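PDB 2HEK: HD domain-containing protein from Aquifex aeolicus, which binds zinc and GDP and is probably a dGTPase, although its function has not been established. Local coordinates for residues Phe26-Leu31 with Gly81-Leu86; Phe52-Gly57 with Met163-Arg168. All blocks are in the same frame, centred on the assembly; numbering follows the deposited sequence.

Contact 1. Residues Phe26-Leu31 with Gly81-Leu86; sequences FPFQRL and GLLHDL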
loop_
_atom_site.group_PDB
_atom_site.type_symbol
_atom_site.label_atom_id
_atom_site.label_comp_id
_atom_site.label_asym_id
_atom_site.label_seq_id
_atom_site.Cartn_x
_atom_site.Cartn_y
_atom_site.Cartn_z
ATOM N N PHE A 26 -23.862 -21.762 16.184
ATOM C CA PHE A 26 -23.189 -22.856 15.506
ATOM C C PHE A 26 -23.264 -22.804 13.963
ATOM O O PHE A 26 -22.274 -23.076 13.306
ATOM C CB PHE A 26 -23.694 -24.214 16.036
ATOM C CG PHE A 26 -23.238 -25.400 15.227
ATOM C CD1 PHE A 26 -22.135 -26.156 15.635
ATOM C CD2 PHE A 26 -23.922 -25.784 14.080
ATOM C CE1 PHE A 26 -21.710 -27.273 14.887
ATOM C CE2 PHE A 26 -23.499 -26.888 13.315
ATOM C CZ PHE A 26 -22.395 -27.630 13.716
ATOM N N PRO A 27 -24.441 -22.504 13.369
ATOM C CA PRO A 27 -24.430 -22.448 11.882
ATOM C C PRO A 27 -23.519 -21.342 11.297
ATOM O O PRO A 27 -22.989 -21.501 10.191
ATOM C CB PRO A 27 -25.892 -22.168 11.530
ATOM C CG PRO A 27 -26.677 -22.677 12.758
ATOM C CD PRO A 27 -25.795 -22.283 13.914
ATOM N N PHE A 28 -23.335 -20.246 12.022
ATOM C CA PHE A 28 -22.399 -19.224 11.559
ATOM C C PHE A 28 -20.951 -19.660 11.816
ATOM O O PHE A 28 -20.077 -19.499 10.951
ATOM C CB PHE A 28 -22.698 -17.837 12.148
ATOM C CG PHE A 28 -21.982 -16.716 11.440
ATOM C CD1 PHE A 28 -22.614 -16.011 10.407
ATOM C CD2 PHE A 28 -20.690 -16.355 11.795
ATOM C CE1 PHE A 28 -21.949 -14.993 9.722
ATOM C CE2 PHE A 28 -20.023 -15.295 11.136
ATOM C CZ PHE A 28 -20.654 -14.621 10.103
ATOM N N GLN A 29 -20.692 -20.258 12.970
ATOM C CA GLN A 29 -19.314 -20.703 13.262
ATOM C C GLN A 29 -18.819 -21.775 12.272
ATOM O O GLN A 29 -17.635 -21.826 11.941
ATOM C CB GLN A 29 -19.170 -21.190 14.720
ATOM C CG GLN A 29 -19.321 -20.086 15.725
ATOM C CD GLN A 29 -18.077 -19.190 15.813
ATOM O OE1 GLN A 29 -16.962 -19.671 15.693
ATOM N NE2 GLN A 29 -18.272 -17.905 16.039
ATOM N N ARG A 30 -19.730 -22.614 11.781
ATOM C CA ARG A 30 -19.440 -23.562 10.707
ATOM C C ARG A 30 -18.674 -22.911 9.531
ATOM O O ARG A 30 -17.814 -23.541 8.857
ATOM C CB ARG A 30 -20.785 -24.134 10.178
ATOM C CG ARG A 30 -20.638 -25.055 8.965
ATOM C CD ARG A 30 -21.991 -25.572 8.413
ATOM N NE ARG A 30 -21.718 -26.134 7.107
ATOM C CZ ARG A 30 -21.768 -25.442 5.962
ATOM N NH1 ARG A 30 -22.178 -24.180 5.934
ATOM N NH2 ARG A 30 -21.446 -26.037 4.829
ATOM N N LEU A 31 -19.007 -21.659 9.245
ATOM C CA LEU A 31 -18.419 -21.024 8.080
ATOM C C LEU A 31 -16.899 -20.857 8.242
ATOM O O LEU A 31 -16.212 -20.772 7.251
ATOM C CB LEU A 31 -19.097 -19.687 7.807
ATOM C CG LEU A 31 -20.590 -19.744 7.446
ATOM C CD1 LEU A 31 -21.067 -18.329 7.257
ATOM C CD2 LEU A 31 -20.869 -20.582 6.203
ATOM N N GLY A 81 -26.956 -9.310 4.644
ATOM C CA GLY A 81 -25.565 -9.455 4.141
ATOM C C GLY A 81 -24.811 -10.467 4.998
ATOM O O GLY A 81 -24.211 -11.410 4.482
ATOM N N LEU A 82 -24.849 -10.287 6.312
ATOM C CA LEU A 82 -24.190 -11.212 7.247
ATOM C C LEU A 82 -24.530 -12.710 7.057
ATOM O O LEU A 82 -23.634 -13.582 7.135
ATOM C CB LEU A 82 -24.490 -10.761 8.685
ATOM C CG LEU A 82 -23.711 -11.469 9.809
ATOM C CD1 LEU A 82 -22.190 -11.088 9.783
ATOM C CD2 LEU A 82 -24.339 -11.161 11.206
ATOM N N LEU A 83 -25.806 -13.025 6.759
ATOM C CA LEU A 83 -26.236 -14.428 6.733
ATOM C C LEU A 83 -26.254 -15.016 5.332
ATOM O O LEU A 83 -26.661 -16.158 5.132
ATOM C CB LEU A 83 -27.624 -14.546 7.389
ATOM C CG LEU A 83 -27.681 -13.965 8.815
ATOM C CD1 LEU A 83 -29.088 -14.064 9.361
ATOM C CD2 LEU A 83 -26.708 -14.688 9.761
ATOM N N HIS A 84 -25.795 -14.223 4.363
ATOM C CA HIS A 84 -25.866 -14.588 2.952
ATOM C C HIS A 84 -25.249 -15.930 2.610
ATOM O O HIS A 84 -25.695 -16.579 1.690
ATOM C CB HIS A 84 -25.204 -13.517 2.088
ATOM C CG HIS A 84 -25.475 -13.683 0.623
ATOM N ND1 HIS A 84 -24.539 -14.185 -0.256
ATOM C CD2 HIS A 84 -26.582 -13.426 -0.115
ATOM C CE1 HIS A 84 -25.055 -14.226 -1.476
ATOM N NE2 HIS A 84 -26.292 -13.767 -1.417
ATOM N N ASP A 85 -24.196 -16.326 3.324
ATOM C CA ASP A 85 -23.480 -17.579 3.082
ATOM C C ASP A 85 -23.881 -18.790 3.965
ATOM O O ASP A 85 -23.245 -19.849 3.877
ATOM C CB ASP A 85 -21.968 -17.332 3.298
ATOM C CG ASP A 85 -21.247 -16.828 2.055
ATOM O OD1 ASP A 85 -21.872 -16.372 1.081
ATOM O OD2 ASP A 85 -20.003 -16.902 2.047
ATOM N N LEU A 86 -24.902 -18.668 4.807
ATOM C CA LEU A 86 -25.219 -19.758 5.753
ATOM C C LEU A 86 -25.464 -21.103 5.078
ATOM O O LEU A 86 -25.147 -22.159 5.642
ATOM C CB LEU A 86 -26.416 -19.411 6.621
ATOM C CG LEU A 86 -26.284 -18.356 7.718
ATOM C CD1 LEU A 86 -27.666 -18.177 8.366
ATOM C CD2 LEU A 86 -25.304 -18.811 8.771
HETATM O O HOH W 1 -24.034 -22.845 8.072
#

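Contact 2. Residues Phe52-Gly57 with Met163-Arg168; sequences FEHSLG and MDYLRR. With ZN (zinc ion), chain D.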
loop_
_atom_site.group_PDB
_atom_site.type_symbol
_atom_site.label_atom_id
_atom_site.label_comp_id
_atom_site.label_asym_id
_atom_site.label_seq_id
_atom_site.Cartn_x
_atom_site.Cartn_y
_atom_site.Cartn_z
ATOM N N PHE A 52 -16.488 -17.373 6.835
ATOM C CA PHE A 52 -16.698 -16.626 8.111
ATOM C C PHE A 52 -16.211 -15.203 7.967
ATOM O O PHE A 52 -16.973 -14.242 8.163
ATOM C CB PHE A 52 -15.995 -17.350 9.262
ATOM C CG PHE A 52 -16.195 -16.714 10.627
ATOM C CD1 PHE A 52 -17.187 -17.185 11.482
ATOM C CD2 PHE A 52 -15.333 -15.716 11.085
ATOM C CE1 PHE A 52 -17.359 -16.637 12.760
ATOM C CE2 PHE A 52 -15.498 -15.123 12.347
ATOM C CZ PHE A 52 -16.551 -15.598 13.205
ATOM N N GLU A 53 -14.950 -15.022 7.592
ATOM C CA GLU A 53 -14.449 -13.654 7.451
ATOM C C GLU A 53 -15.118 -12.910 6.325
ATOM O O GLU A 53 -15.344 -11.693 6.430
ATOM C CB GLU A 53 -12.929 -13.622 7.234
ATOM C CG GLU A 53 -12.110 -14.377 8.301
ATOM C CD GLU A 53 -11.832 -15.828 7.915
ATOM O OE1 GLU A 53 -11.032 -16.076 6.962
ATOM O OE2 GLU A 53 -12.410 -16.710 8.586
ATOM N N HIS A 54 -15.351 -13.601 5.206
ATOM C CA HIS A 54 -16.097 -13.017 4.078
ATOM C C HIS A 54 -17.474 -12.471 4.552
ATOM O O HIS A 54 -17.849 -11.340 4.234
ATOM C CB HIS A 54 -16.293 -14.056 2.952
ATOM C CG HIS A 54 -17.218 -13.597 1.867
ATOM N ND1 HIS A 54 -17.034 -12.403 1.189
ATOM C CD2 HIS A 54 -18.330 -14.171 1.333
ATOM C CE1 HIS A 54 -18.002 -12.261 0.297
ATOM N NE2 HIS A 54 -18.798 -13.319 0.368
ATOM N N SER A 55 -18.209 -13.258 5.337
ATOM C CA SER A 55 -19.538 -12.810 5.834
ATOM C C SER A 55 -19.461 -11.559 6.708
ATOM O O SER A 55 -20.321 -10.683 6.588
ATOM C CB SER A 55 -20.249 -13.941 6.595
ATOM O OG SER A 55 -20.475 -15.045 5.728
ATOM N N LEU A 56 -18.419 -11.443 7.543
ATOM C CA LEU A 56 -18.183 -10.227 8.356
ATOM C C LEU A 56 -17.884 -9.060 7.452
ATOM O O LEU A 56 -18.337 -7.947 7.680
ATOM C CB LEU A 56 -16.982 -10.434 9.322
ATOM C CG LEU A 56 -17.099 -11.458 10.464
ATOM C CD1 LEU A 56 -15.923 -11.381 11.444
ATOM C CD2 LEU A 56 -18.362 -11.182 11.220
ATOM N N GLY A 57 -17.124 -9.324 6.395
ATOM C CA GLY A 57 -16.795 -8.297 5.396
ATOM C C GLY A 57 -18.023 -7.840 4.634
ATOM O O GLY A 57 -18.203 -6.646 4.385
ATOM N N MET A 163 -18.219 -7.023 -3.825
ATOM C CA MET A 163 -17.210 -6.088 -3.424
ATOM C C MET A 163 -16.294 -6.732 -2.382
ATOM O O MET A 163 -15.069 -6.551 -2.434
ATOM C CB MET A 163 -17.855 -4.822 -2.880
ATOM C CG MET A 163 -18.265 -3.813 -3.945
ATOM S SD MET A 163 -18.407 -2.137 -3.279
ATOM C CE MET A 163 -19.484 -1.395 -4.500
ATOM N N ASP A 164 -16.861 -7.492 -1.466
ATOM C CA ASP A 164 -15.983 -8.089 -0.473
ATOM C C ASP A 164 -15.186 -9.234 -1.055
ATOM O O ASP A 164 -13.970 -9.303 -0.855
ATOM C CB ASP A 164 -16.687 -8.602 0.782
ATOM C CG ASP A 164 -15.672 -9.131 1.794
ATOM O OD1 ASP A 164 -15.492 -10.369 1.874
ATOM O OD2 ASP A 164 -15.078 -8.313 2.509
ATOM N N TYR A 165 -15.821 -10.195 -1.767
ATOM C CA TYR A 165 -14.999 -11.329 -2.175
ATOM C C TYR A 165 -13.956 -10.970 -3.227
ATOM O O TYR A 165 -12.873 -11.554 -3.214
ATOM C CB TYR A 165 -15.838 -12.575 -2.517
ATOM C CG TYR A 165 -16.658 -12.621 -3.783
ATOM C CD1 TYR A 165 -16.077 -12.441 -5.025
ATOM C CD2 TYR A 165 -18.038 -12.827 -3.698
ATOM C CE1 TYR A 165 -16.871 -12.481 -6.175
ATOM C CE2 TYR A 165 -18.848 -12.858 -4.844
ATOM C CZ TYR A 165 -18.255 -12.682 -6.086
ATOM O OH TYR A 165 -19.026 -12.712 -7.225
ATOM N N LEU A 166 -14.239 -10.027 -4.128
ATOM C CA LEU A 166 -13.227 -9.684 -5.134
ATOM C C LEU A 166 -11.984 -9.160 -4.446
ATOM O O LEU A 166 -10.872 -9.591 -4.748
ATOM C CB LEU A 166 -13.727 -8.651 -6.159
ATOM C CG LEU A 166 -14.779 -9.164 -7.157
ATOM C CD1 LEU A 166 -15.315 -7.937 -7.944
ATOM C CD2 LEU A 166 -14.170 -10.258 -8.103
ATOM N N ARG A 167 -12.177 -8.228 -3.514
ATOM C CA ARG A 167 -11.055 -7.656 -2.717
ATOM C C ARG A 167 -10.370 -8.685 -1.813
ATOM O O ARG A 167 -9.129 -8.734 -1.708
ATOM C CB ARG A 167 -11.532 -6.417 -1.916
ATOM C CG ARG A 167 -10.463 -5.720 -0.983
ATOM C CD ARG A 167 -10.927 -4.291 -0.253
ATOM N NE ARG A 167 -9.728 -3.677 0.291
ATOM C CZ ARG A 167 -9.684 -2.431 0.698
ATOM N NH1 ARG A 167 -10.776 -1.669 0.607
ATOM N NH2 ARG A 167 -8.557 -1.939 1.167
ATOM N N ARG A 168 -11.143 -9.504 -1.111
ATOM C CA ARG A 168 -10.550 -10.472 -0.207
ATOM C C ARG A 168 -9.789 -11.579 -0.993
ATOM O O ARG A 168 -8.678 -11.996 -0.599
ATOM C CB ARG A 168 -11.657 -11.081 0.703
ATOM C CG ARG A 168 -11.147 -12.007 1.858
ATOM C CD ARG A 168 -12.308 -12.433 2.854
ATOM N NE ARG A 168 -13.011 -11.211 3.268
ATOM C CZ ARG A 168 -12.628 -10.424 4.264
ATOM N NH1 ARG A 168 -11.590 -10.753 5.041
ATOM N NH2 ARG A 168 -13.286 -9.305 4.476
HETATM ZN ZN ZN D . -20.632 -14.350 -0.491
HETATM O O HOH W 2 -21.898 -13.509 1.233
#

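Contact 1. Residues Phe26-Leu31 with Gly81-Leu86
The ring of F28 meets the carbonyl oxygen of L82 at its edge, in plane, with L82 O 3.4 Å from F28 CE1, while L31 of its own segment sets CD1 over one face, 4.2 Å above the plane and offset toward the rim. The edge-on approach brings the weakly positive ring C-H toward an oxygen, while L82 CD1 packs against F28 CZ at 3.9 Å and the two side chains cross at about a right angle. The setting is an HD domain: 81-86 carries the H84-D85 pair that gives such domains their name, in a type I beta turn from L83 to L86 that follows helix 74-82. With chi1 at -166°, F28 turns CG anti to the backbone N, and its ring reaches out of helix 26-29 toward this chain reversal. L86 enters beside it: L86 CD2 lies 3.8 Å from P27 O and also touches the F28 ring obliquely. Next to L86, L31 CD2 lies 3.4 Å from D85 O. L31 thus packs on the backbone of D85, a residue of the zinc site whose OD1 stands at a long distance from the metal and whose OD2 forms a salt bridge with R51.

No direct hydrogen bond joins the segments, so the polar link falls to a water. The guanidinium of R30, at the end of an extended chain, gives NH2 to the carbonyls of H88 and L255, whereas NH1 faces the water. That one molecule donates to P27 O at 2.7 Å and to L86 O at 2.8 Å, and accepts from R30 NH1 at 3.1 Å.

Contact 2. Residues Phe52-Gly57 with Met163-Arg168
The zinc site of the HD domain draws its first ligand, H54, from helix 51-69, and here a second-shell carboxylate on helix 160-173 sets the orientation of that ligand. H54 NE2 binds the zinc ion at 2.3 Å; D161 and a water are further ligands, with D85 more distant. At the other ring nitrogen, H54 ND1 donates to D164 OD1 over 2.6 Å, with an N-H...O angle of 159°. The acceptor lies at the ring edge, near the imidazole plane, and is met on its anti side, with the ring and carboxylate planes 32° apart. Gripped at both nitrogens, the imidazole has its rotation fixed.

D164 is itself held. R168, one helical turn on, meets it side-on: R168 NE donates to D164 OD1 at 3.0 Å, and R168 NH2 forms a salt bridge with D164 OD2 at 2.8 Å. OD1 therefore accepts from both H54 and R168, while D164 OD2 is also hydrogen-bonded to Y10 OH and R168 NH2 has a second anionic partner in D7. A bend at chi3 (-51°) turns the guanidinium so that its edge meets D164 and one face lies against E53 O, which sits over the centre of that face. G57, lacking a side chain, lets the carboxylate come close: G57 CA is 3.4 Å from D164 OD2. Y165 flanks the imidazole, Y165 CB 3.6 Å from H54 CE1, the two side chains pointing the same way and their rings obliquely inclined. The segments' axes approach to 9.3 Å, and the contact as a whole exemplifies a histidine-carboxylate hydrogen bond behind a metal ligand, built into the helical core of an HD-domain zinc site.

Contacts 1 and 2 lie with their centres about 12 Å apart and interleave along the chain in the order 26-31, 52-57, 81-86, 163-168. Helix 51-69 is the shared neighbour: it supplies 52-57 to contact 2 and receives side chains of contact 1, with F28 meeting both F52 and S55. The two also converge on the metal, D85 coming from contact 1 and H54 from contact 2, while D161 precedes 163-168 on helix 160-173. On another side of this core, Q29 and F52 line a GDP pocket. Segments distant in sequence thus build one core of helices and a turn that serves both the zinc site and a separate nucleotide pocket.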